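Local coordinates for protein GCN5 like acetylase + bromodomain (Cryptosporidium parvum, PDB 4LDF) that probably acetylates histone H3 as a GCN5-type transcriptional activator, the part described here being its bromodomain, a helical bundle of the kind that reads acetyl-lysine, at residues Y47-E52 against R86-K91. Residues are numbered along the deposited sequence; the frame is centred on the assembly and turned at random.
Sequences YEIIKE and RFYNAK
Ile49 and Tyr88 mark the nearest backbone approach, with their CA atoms 6.7 Å apart, a gap filled by side chains from both segments. On one side Ile50, following helix 46-49, has an extended backbone (psi 107°); on the other, helix 71-88 ends in a Schellman motif, evidenced by the positive phi of Ala90 (52°) and by bonds from Lys91 N to Arg86 O and from Ala90 N to Phe87 O. Ile49 CG2 meets the edge of the Phe87 ring, lying in its plane 3.5 Å from CE2. The first torsion of Phe87 places CG anti to the backbone N (chi1 -178°), directing the ring toward Ile49. In the left-handed four-helix bromodomain bundle, 47-52 belongs to the ZA loop and 86-91 leads into the BC loop. Asn89 occupies the position of the asparagine that holds acetyl-lysine in bromodomains, and its ND2 bonds a glycerol, probably from the crystallisation liquor, so the contact probably borders that pocket. Buried Ile50 lays CD1 obliquely against Phe87 CD2 (3.8 Å), and the same methyl lies 4.0 Å from both Tyr88 CB and the backbone N of Tyr88. The Tyr88 ring presents its CD1 edge to Ile49 CB at 4.2 Å, while its hydroxyl is hydrogen-bonded to Asp45. Lys51 folds back over its own turn, NZ donating to Glu48 O (2.9 Å) and, from well above the carbonyl plane, to Ile49 O (3.2 Å).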
loop_
_atom_site.group_PDB
_atom_site.type_symbol
_atom_site.label_atom_id
_atom_site.label_comp_id
_atom_site.label_asym_id
_atom_site.label_seq_id
_atom_site.Cartn_x
_atom_site.Cartn_y
_atom_site.Cartn_z
ATOM N N TYR A 47 -5.924 2.118 -15.694
ATOM C CA TYR A 47 -7.275 1.992 -15.149
ATOM C C TYR A 47 -8.241 1.153 -16.007
ATOM O O TYR A 47 -9.379 0.915 -15.590
ATOM C CB TYR A 47 -7.819 3.378 -14.771
ATOM C CG TYR A 47 -6.923 4.074 -13.769
ATOM C CD1 TYR A 47 -7.014 3.792 -12.409
ATOM C CD2 TYR A 47 -5.957 4.985 -14.183
ATOM C CE1 TYR A 47 -6.170 4.402 -11.487
ATOM C CE2 TYR A 47 -5.110 5.606 -13.268
ATOM C CZ TYR A 47 -5.233 5.324 -11.918
ATOM O OH TYR A 47 -4.402 5.934 -11.013
ATOM N N GLU A 48 -7.770 0.670 -17.181
ATOM C CA GLU A 48 -8.528 -0.227 -18.066
ATOM C C GLU A 48 -8.282 -1.657 -17.568
ATOM O O GLU A 48 -9.084 -2.548 -17.806
ATOM C CB GLU A 48 -8.014 -0.133 -19.528
ATOM C CG GLU A 48 -8.250 1.189 -20.240
ATOM C CD GLU A 48 -9.696 1.629 -20.359
ATOM O OE1 GLU A 48 -9.950 2.828 -20.102
ATOM O OE2 GLU A 48 -10.576 0.785 -20.662
ATOM N N ILE A 49 -7.132 -1.862 -16.922
ATOM C CA ILE A 49 -6.661 -3.140 -16.404
ATOM C C ILE A 49 -6.962 -3.281 -14.910
ATOM O O ILE A 49 -7.441 -4.330 -14.477
ATOM C CB ILE A 49 -5.117 -3.298 -16.692
ATOM C CG1 ILE A 49 -4.713 -3.021 -18.174
ATOM C CG2 ILE A 49 -4.582 -4.629 -16.195
ATOM C CD1 ILE A 49 -5.546 -3.730 -19.296
ATOM N N ILE A 50 -6.630 -2.245 -14.117
ATOM C CA ILE A 50 -6.789 -2.288 -12.656
ATOM C C ILE A 50 -8.091 -1.598 -12.264
ATOM O O ILE A 50 -8.201 -0.372 -12.351
ATOM C CB ILE A 50 -5.519 -1.731 -11.944
ATOM C CG1 ILE A 50 -4.194 -2.469 -12.375
ATOM C CG2 ILE A 50 -5.683 -1.675 -10.446
ATOM C CD1 ILE A 50 -4.080 -4.017 -12.088
ATOM N N LYS A 51 -9.084 -2.406 -11.857
ATOM C CA LYS A 51 -10.430 -1.935 -11.533
ATOM C C LYS A 51 -10.675 -1.580 -10.078
ATOM O O LYS A 51 -11.684 -0.940 -9.765
ATOM C CB LYS A 51 -11.512 -2.872 -12.106
ATOM C CG LYS A 51 -11.620 -2.801 -13.630
ATOM C CD LYS A 51 -10.935 -4.017 -14.266
ATOM C CE LYS A 51 -11.104 -4.130 -15.762
ATOM N NZ LYS A 51 -9.967 -4.877 -16.374
ATOM N N GLU A 52 -9.731 -1.951 -9.197
ATOM C CA GLU A 52 -9.764 -1.640 -7.766
ATOM C C GLU A 52 -8.379 -1.076 -7.408
ATOM O O GLU A 52 -7.607 -1.726 -6.689
ATOM C CB GLU A 52 -10.119 -2.897 -6.934
ATOM C CG GLU A 52 -11.557 -3.371 -7.096
ATOM C CD GLU A 52 -11.893 -4.774 -6.614
ATOM O OE1 GLU A 52 -11.422 -5.184 -5.527
ATOM O OE2 GLU A 52 -12.682 -5.449 -7.313
ATOM N N ARG A 86 1.778 -6.242 -9.641
ATOM C CA ARG A 86 2.205 -7.509 -10.244
ATOM C C ARG A 86 1.273 -7.963 -11.355
ATOM O O ARG A 86 1.753 -8.515 -12.336
ATOM C CB ARG A 86 2.433 -8.593 -9.178
ATOM C CG ARG A 86 3.700 -8.332 -8.307
ATOM C CD ARG A 86 4.015 -9.477 -7.357
ATOM N NE ARG A 86 2.955 -9.632 -6.359
ATOM C CZ ARG A 86 3.061 -9.320 -5.071
ATOM N NH1 ARG A 86 4.225 -8.899 -4.572
ATOM N NH2 ARG A 86 2.016 -9.448 -4.268
ATOM N N PHE A 87 -0.056 -7.691 -11.239
ATOM C CA PHE A 87 -1.008 -8.042 -12.295
ATOM C C PHE A 87 -0.765 -7.136 -13.513
ATOM O O PHE A 87 -0.583 -7.649 -14.619
ATOM C CB PHE A 87 -2.453 -7.923 -11.799
ATOM C CG PHE A 87 -3.506 -8.319 -12.806
ATOM C CD1 PHE A 87 -4.094 -9.575 -12.762
ATOM C CD2 PHE A 87 -3.966 -7.407 -13.758
ATOM C CE1 PHE A 87 -5.098 -9.928 -13.682
ATOM C CE2 PHE A 87 -4.954 -7.767 -14.682
ATOM C CZ PHE A 87 -5.520 -9.018 -14.624
ATOM N N TYR A 88 -0.746 -5.799 -13.317
ATOM C CA TYR A 88 -0.515 -4.835 -14.409
ATOM C C TYR A 88 0.809 -5.106 -15.156
ATOM O O TYR A 88 0.856 -5.017 -16.392
ATOM C CB TYR A 88 -0.560 -3.371 -13.905
ATOM C CG TYR A 88 -0.258 -2.384 -15.013
ATOM C CD1 TYR A 88 -1.216 -2.066 -15.970
ATOM C CD2 TYR A 88 1.012 -1.825 -15.149
ATOM C CE1 TYR A 88 -0.928 -1.198 -17.021
ATOM C CE2 TYR A 88 1.323 -0.984 -16.219
ATOM C CZ TYR A 88 0.340 -0.649 -17.135
ATOM O OH TYR A 88 0.632 0.207 -18.169
ATOM N N ASN A 89 1.865 -5.422 -14.389
ATOM C CA ASN A 89 3.219 -5.714 -14.876
ATOM C C ASN A 89 3.459 -7.171 -15.269
ATOM O O ASN A 89 4.580 -7.517 -15.685
ATOM C CB ASN A 89 4.281 -5.206 -13.883
ATOM C CG ASN A 89 4.310 -3.704 -13.789
ATOM O OD1 ASN A 89 4.776 -3.037 -14.696
ATOM N ND2 ASN A 89 3.818 -3.132 -12.689
ATOM N N ALA A 90 2.381 -8.017 -15.215
ATOM C CA ALA A 90 2.393 -9.435 -15.586
ATOM C C ALA A 90 3.516 -10.218 -14.874
ATOM O O ALA A 90 4.196 -11.028 -15.506
ATOM C CB ALA A 90 2.507 -9.577 -17.112
ATOM N N LYS A 91 3.749 -9.920 -13.566
ATOM C CA LYS A 91 4.792 -10.543 -12.722
ATOM C C LYS A 91 6.234 -10.263 -13.217
ATOM O O LYS A 91 7.168 -10.961 -12.826
ATOM C CB LYS A 91 4.554 -12.068 -12.551
ATOM C CG LYS A 91 3.188 -12.456 -12.010
ATOM C CD LYS A 91 3.103 -13.957 -11.846
ATOM C CE LYS A 91 1.822 -14.394 -11.185
ATOM N NZ LYS A 91 1.790 -15.865 -11.005
#